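Local atomic coordinates of Maltose/maltodextrin transport permease homologue (Bdellovibrio bacteriovorus HD100, PDB entry 6FFL), a protein that binds maltotriose through this MalE-type solute-binding domain, which is fused to a MalF membrane subunit, and probably carries maltose and maltodextrins across the membrane. Residues Thr162-Phe165 with Phe166-Pro169; Ile356-Gln359 with Lys360-Ala363. All coordinates share one frame; numbering follows the deposited sequence.

In the fold
Interactions 1 and 2 are both local helix contacts, yet they sit at different depths. Residues 162-169 hold the short, weakly bonded helix 164-167 in the buried interior, where Glu163, Phe165 and Phe166 meet the bound sugar; the contact centre lies about 10 Å from the chain centre. Residues 356-363 span the C-terminal part of helix 346-362, the contact centre about 21 Å from the chain centre, buried on one side and exposed on the other. The first contact mixes ring packing with sugar recognition; the second is regular helix bonding, with tyrosine-leucine packing on the inner side and long polar chains outside. They touch directly: Phe167 meets Tyr358 edge-to-face, and Thr162 CG2 packs 3.4 Å from Leu362 CD1.

Interaction 1 of 2, residues Thr162-Phe165 with Phe166-Pro169; sequences TEPF and FFAP. With GLC (alpha-D-glucopyranose), chain B; GLC (alpha-D-glucopyranose), chain C.
Pro164 presses its CA onto a face of Phe167: a CH-pi contact with CA 3.8 Å from the ring centroid. Phe167 reaches this place because its CG stands between the backbone N and carbonyl carbon (chi1 64°), which folds the ring back over the preceding turn. Pro164 CB adds an apolar touch on Phe167 CZ. Pro164 O grips the same turn, taking Ala168 N at 2.8 Å nearly end-on and Phe167 N weakly at 3.1 Å. Glu163 O receives Phe166 N at 2.9 Å, the donor lying well above the carbonyl plane. The turn opens onto maltotriose. Hydroxyl O6 of the glucose in chain B donates to Glu163 OE2 over a very short 2.5 Å and accepts Phe165 N at 2.9 Å, so carboxylate and amide fix it together; Arg355 also pairs with that carboxylate. Phe165, its CG anti to the backbone N (chi1 -163°), turns one face to C4 of the chain C glucose, while Phe166 brings its ring edge to that sugar's O6. Aromatic faces beside polar anchors are characteristic of the carbohydrate-binding cleft of MalE-type solute-binding proteins.

Interaction 2 of 2, residues Ile356-Gln359 with Lys360-Ala363; sequences IQYQ and KVLA
Lys360, Tyr358 and Gln359 carry this contact in the last turns of helix 346-362, where i to i+4 bonding sets the spacing. The bond from Leu362 N to Tyr358 O is nearly straight at the hydrogen (N-H...O 175°) and 2.8 Å long; Ala363 N to Gln359 O (2.9 Å) and Val361 N to Gln357 O continue the pattern. Lys360 N is held less firmly, with weak bonds to the carbonyls of both Ile356 and Gln357. Beyond CG the lysine runs fully extended back alongside the preceding turn, its CG 3.5 Å from Ile356 O and its CE near Ile356 CG2. Gln359, on the exposed side, bends at chi2 (-83°), which turns its amide forward along the helix and brings NE2 to 4.1 Å from Ala363 CB. Tyr358 faces the interior. With its CG anti to the backbone N (chi1 -156°), the ring swings past the next turn, where Val361 CB meets CD1 and Leu362 lies over one face. Helix 191-205 packs against this side: Phe197 stacks on the tyrosine ring and its carbonyl bonds to Tyr358 OH, while Leu201 touches Tyr358, Val361 and Leu362. The leucine makes the CH-pi contact through CG, 3.8 Å from the ring centroid, and its CD2 reaches to 3.6 Å from Tyr358 CZ.

Interaction 1 of 2, residues Thr162-Phe165 with Phe166-Pro169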
loop_
_atom_site.group_PDB
_atom_site.type_symbol
_atom_site.label_atom_id
_atom_site.label_comp_id
_atom_site.label_asym_id
_atom_site.label_seq_id
_atom_site.Cartn_x
_atom_site.Cartn_y
_atom_site.Cartn_z
ATOM N N THR A 162 -7.004 -12.113 0.031
ATOM C CA THR A 162 -8.392 -11.678 -0.108
ATOM C C THR A 162 -8.511 -10.193 -0.431
ATOM O O THR A 162 -9.547 -9.757 -0.959
ATOM C CB THR A 162 -9.191 -11.944 1.174
ATOM O OG1 THR A 162 -8.608 -11.216 2.263
ATOM C CG2 THR A 162 -9.227 -13.428 1.519
ATOM N N GLU A 163 -7.502 -9.423 -0.087
ATOM C CA GLU A 163 -7.524 -7.968 -0.203
ATOM C C GLU A 163 -7.178 -7.568 -1.630
ATOM O O GLU A 163 -6.151 -7.993 -2.143
ATOM C CB GLU A 163 -6.518 -7.369 0.780
ATOM C CG GLU A 163 -6.525 -5.853 0.879
ATOM C CD GLU A 163 -7.815 -5.291 1.431
ATOM O OE1 GLU A 163 -8.447 -5.963 2.274
ATOM O OE2 GLU A 163 -8.218 -4.173 1.020
ATOM N N PRO A 164 -8.002 -6.747 -2.298
ATOM C CA PRO A 164 -7.776 -6.506 -3.732
ATOM C C PRO A 164 -6.402 -5.946 -4.068
ATOM O O PRO A 164 -5.849 -6.273 -5.124
ATOM C CB PRO A 164 -8.892 -5.513 -4.096
ATOM C CG PRO A 164 -9.958 -5.779 -3.119
ATOM C CD PRO A 164 -9.282 -6.191 -1.832
ATOM N N PHE A 165 -5.842 -5.084 -3.215
ATOM C CA PHE A 165 -4.501 -4.566 -3.483
ATOM C C PHE A 165 -3.514 -5.698 -3.730
ATOM O O PHE A 165 -2.605 -5.567 -4.558
ATOM C CB PHE A 165 -4.040 -3.708 -2.304
ATOM C CG PHE A 165 -2.867 -2.810 -2.613
ATOM C CD1 PHE A 165 -2.995 -1.752 -3.508
ATOM C CD2 PHE A 165 -1.648 -3.012 -1.982
ATOM C CE1 PHE A 165 -1.924 -0.890 -3.771
ATOM C CE2 PHE A 165 -0.564 -2.171 -2.236
ATOM C CZ PHE A 165 -0.705 -1.106 -3.143
ATOM N N PHE A 166 -3.701 -6.824 -3.044
ATOM C CA PHE A 166 -2.724 -7.904 -3.100
ATOM C C PHE A 166 -2.916 -8.822 -4.302
ATOM O O PHE A 166 -1.964 -9.518 -4.681
ATOM C CB PHE A 166 -2.769 -8.691 -1.793
ATOM C CG PHE A 166 -2.213 -7.930 -0.613
ATOM C CD1 PHE A 166 -2.962 -6.940 0.018
ATOM C CD2 PHE A 166 -0.931 -8.195 -0.146
ATOM C CE1 PHE A 166 -2.442 -6.228 1.101
ATOM C CE2 PHE A 166 -0.407 -7.486 0.941
ATOM C CZ PHE A 166 -1.164 -6.509 1.558
ATOM N N PHE A 167 -4.093 -8.842 -4.940
ATOM C CA PHE A 167 -4.157 -9.565 -6.211
ATOM C C PHE A 167 -4.147 -8.649 -7.428
ATOM O O PHE A 167 -3.975 -9.140 -8.549
ATOM C CB PHE A 167 -5.360 -10.547 -6.247
ATOM C CG PHE A 167 -6.732 -9.919 -6.191
ATOM C CD1 PHE A 167 -7.280 -9.271 -7.302
ATOM C CD2 PHE A 167 -7.513 -10.059 -5.052
ATOM C CE1 PHE A 167 -8.571 -8.742 -7.251
ATOM C CE2 PHE A 167 -8.800 -9.528 -4.987
ATOM C CZ PHE A 167 -9.324 -8.856 -6.098
ATOM N N ALA A 168 -4.265 -7.335 -7.233
ATOM C CA ALA A 168 -4.158 -6.385 -8.338
ATOM C C ALA A 168 -2.922 -6.542 -9.220
ATOM O O ALA A 168 -3.052 -6.370 -10.443
ATOM C CB ALA A 168 -4.209 -4.957 -7.775
ATOM N N PRO A 169 -1.720 -6.839 -8.705
ATOM C CA PRO A 169 -0.568 -6.928 -9.613
ATOM C C PRO A 169 -0.727 -8.006 -10.667
ATOM O O PRO A 169 -0.159 -7.876 -11.760
ATOM C CB PRO A 169 0.606 -7.231 -8.669
ATOM C CG PRO A 169 0.157 -6.736 -7.324
ATOM C CD PRO A 169 -1.315 -7.041 -7.299
HETATM C C1 GLC B . -4.950 0.015 -1.134
HETATM C C2 GLC B . -5.657 1.351 -1.374
HETATM C C3 GLC B . -7.010 1.348 -0.656
HETATM C C4 GLC B . -7.845 0.169 -1.123
HETATM C C5 GLC B . -7.071 -1.141 -0.911
HETATM C C6 GLC B . -7.809 -2.301 -1.570
HETATM O O2 GLC B . -4.841 2.454 -0.929
HETATM O O3 GLC B . -7.726 2.569 -0.945
HETATM O O4 GLC B . -9.070 0.137 -0.375
HETATM O O5 GLC B . -5.804 -1.045 -1.572
HETATM O O6 GLC B . -7.265 -3.579 -1.174
HETATM C C1 GLC C . -1.226 -1.050 2.385
HETATM C C2 GLC C . -1.142 0.068 1.354
HETATM C C3 GLC C . -2.508 0.603 0.954
HETATM C C4 GLC C . -3.376 -0.580 0.538
HETATM C C5 GLC C . -3.447 -1.582 1.688
HETATM C C6 GLC C . -4.316 -2.789 1.317
HETATM O O2 GLC C . -0.328 1.118 1.909
HETATM O O3 GLC C . -2.342 1.505 -0.154
HETATM O O4 GLC C . -4.691 -0.128 0.255
HETATM O O5 GLC C . -2.129 -2.055 1.944
HETATM O O6 GLC C . -4.665 -3.529 2.507
#

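Interaction 2 of 2, residues Ile356-Gln359 with Lys360-Ala363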
loop_
_atom_site.group_PDB
_atom_site.type_symbol
_atom_site.label_atom_id
_atom_site.label_comp_id
_atom_site.label_asym_id
_atom_site.label_seq_id
_atom_site.Cartn_x
_atom_site.Cartn_y
_atom_site.Cartn_z
ATOM N N ILE A 356 -15.820 -7.254 -2.631
ATOM C CA ILE A 356 -17.077 -7.968 -2.445
ATOM C C ILE A 356 -17.101 -9.237 -3.288
ATOM O O ILE A 356 -17.413 -10.327 -2.790
ATOM C CB ILE A 356 -18.260 -7.045 -2.788
ATOM C CG1 ILE A 356 -18.409 -5.955 -1.730
ATOM C CG2 ILE A 356 -19.568 -7.852 -2.942
ATOM C CD1 ILE A 356 -19.216 -4.765 -2.224
ATOM N N GLN A 357 -16.743 -9.120 -4.571
ATOM C CA GLN A 357 -16.881 -10.267 -5.463
ATOM C C GLN A 357 -15.867 -11.358 -5.138
ATOM O O GLN A 357 -16.220 -12.545 -5.130
ATOM C CB GLN A 357 -16.761 -9.831 -6.926
ATOM C CG GLN A 357 -17.820 -8.834 -7.371
ATOM C CD GLN A 357 -19.219 -9.180 -6.888
ATOM O OE1 GLN A 357 -19.662 -10.329 -6.961
ATOM N NE2 GLN A 357 -19.929 -8.175 -6.399
ATOM N N TYR A 358 -14.604 -10.995 -4.861
ATOM C CA TYR A 358 -13.633 -12.060 -4.606
ATOM C C TYR A 358 -13.879 -12.730 -3.262
ATOM O O TYR A 358 -13.568 -13.913 -3.099
ATOM C CB TYR A 358 -12.178 -11.569 -4.685
ATOM C CG TYR A 358 -11.211 -12.729 -4.996
ATOM C CD1 TYR A 358 -11.585 -13.740 -5.886
ATOM C CD2 TYR A 358 -9.977 -12.838 -4.373
ATOM C CE1 TYR A 358 -10.731 -14.805 -6.190
ATOM C CE2 TYR A 358 -9.118 -13.894 -4.661
ATOM C CZ TYR A 358 -9.501 -14.877 -5.571
ATOM O OH TYR A 358 -8.666 -15.943 -5.873
ATOM N N GLN A 359 -14.453 -12.012 -2.298
ATOM C CA GLN A 359 -14.830 -12.674 -1.053
ATOM C C GLN A 359 -15.817 -13.796 -1.324
ATOM O O GLN A 359 -15.726 -14.874 -0.725
ATOM C CB GLN A 359 -15.420 -11.663 -0.063
ATOM C CG GLN A 359 -15.564 -12.187 1.365
ATOM C CD GLN A 359 -16.835 -13.001 1.584
ATOM O OE1 GLN A 359 -17.816 -12.857 0.853
ATOM N NE2 GLN A 359 -16.817 -13.870 2.592
ATOM N N LYS A 360 -16.753 -13.568 -2.247
ATOM C CA LYS A 360 -17.738 -14.594 -2.566
ATOM C C LYS A 360 -17.104 -15.757 -3.311
ATOM O O LYS A 360 -17.507 -16.911 -3.126
ATOM C CB LYS A 360 -18.865 -13.990 -3.398
ATOM C CG LYS A 360 -19.711 -12.968 -2.665
ATOM C CD LYS A 360 -20.694 -12.330 -3.647
ATOM C CE LYS A 360 -21.641 -11.363 -2.966
ATOM N NZ LYS A 360 -22.598 -10.777 -3.946
ATOM N N VAL A 361 -16.137 -15.470 -4.187
ATOM C CA VAL A 361 -15.404 -16.538 -4.862
ATOM C C VAL A 361 -14.661 -17.391 -3.844
ATOM O O VAL A 361 -14.756 -18.626 -3.845
ATOM C CB VAL A 361 -14.422 -15.950 -5.887
ATOM C CG1 VAL A 361 -13.600 -17.075 -6.520
ATOM C CG2 VAL A 361 -15.153 -15.165 -6.932
ATOM N N LEU A 362 -13.872 -16.740 -2.986
ATOM C CA LEU A 362 -13.087 -17.491 -2.010
ATOM C C LEU A 362 -13.973 -18.235 -1.026
ATOM O O LEU A 362 -13.584 -19.297 -0.528
ATOM C CB LEU A 362 -12.139 -16.553 -1.269
ATOM C CG LEU A 362 -11.053 -15.958 -2.166
ATOM C CD1 LEU A 362 -10.190 -15.006 -1.377
ATOM C CD2 LEU A 362 -10.191 -17.043 -2.804
ATOM N N ALA A 363 -15.165 -17.708 -0.731
ATOM C CA ALA A 363 -16.102 -18.421 0.124
ATOM C C ALA A 363 -16.823 -19.549 -0.604
ATOM O O ALA A 363 -17.536 -20.328 0.041
ATOM C CB ALA A 363 -17.136 -17.448 0.709
#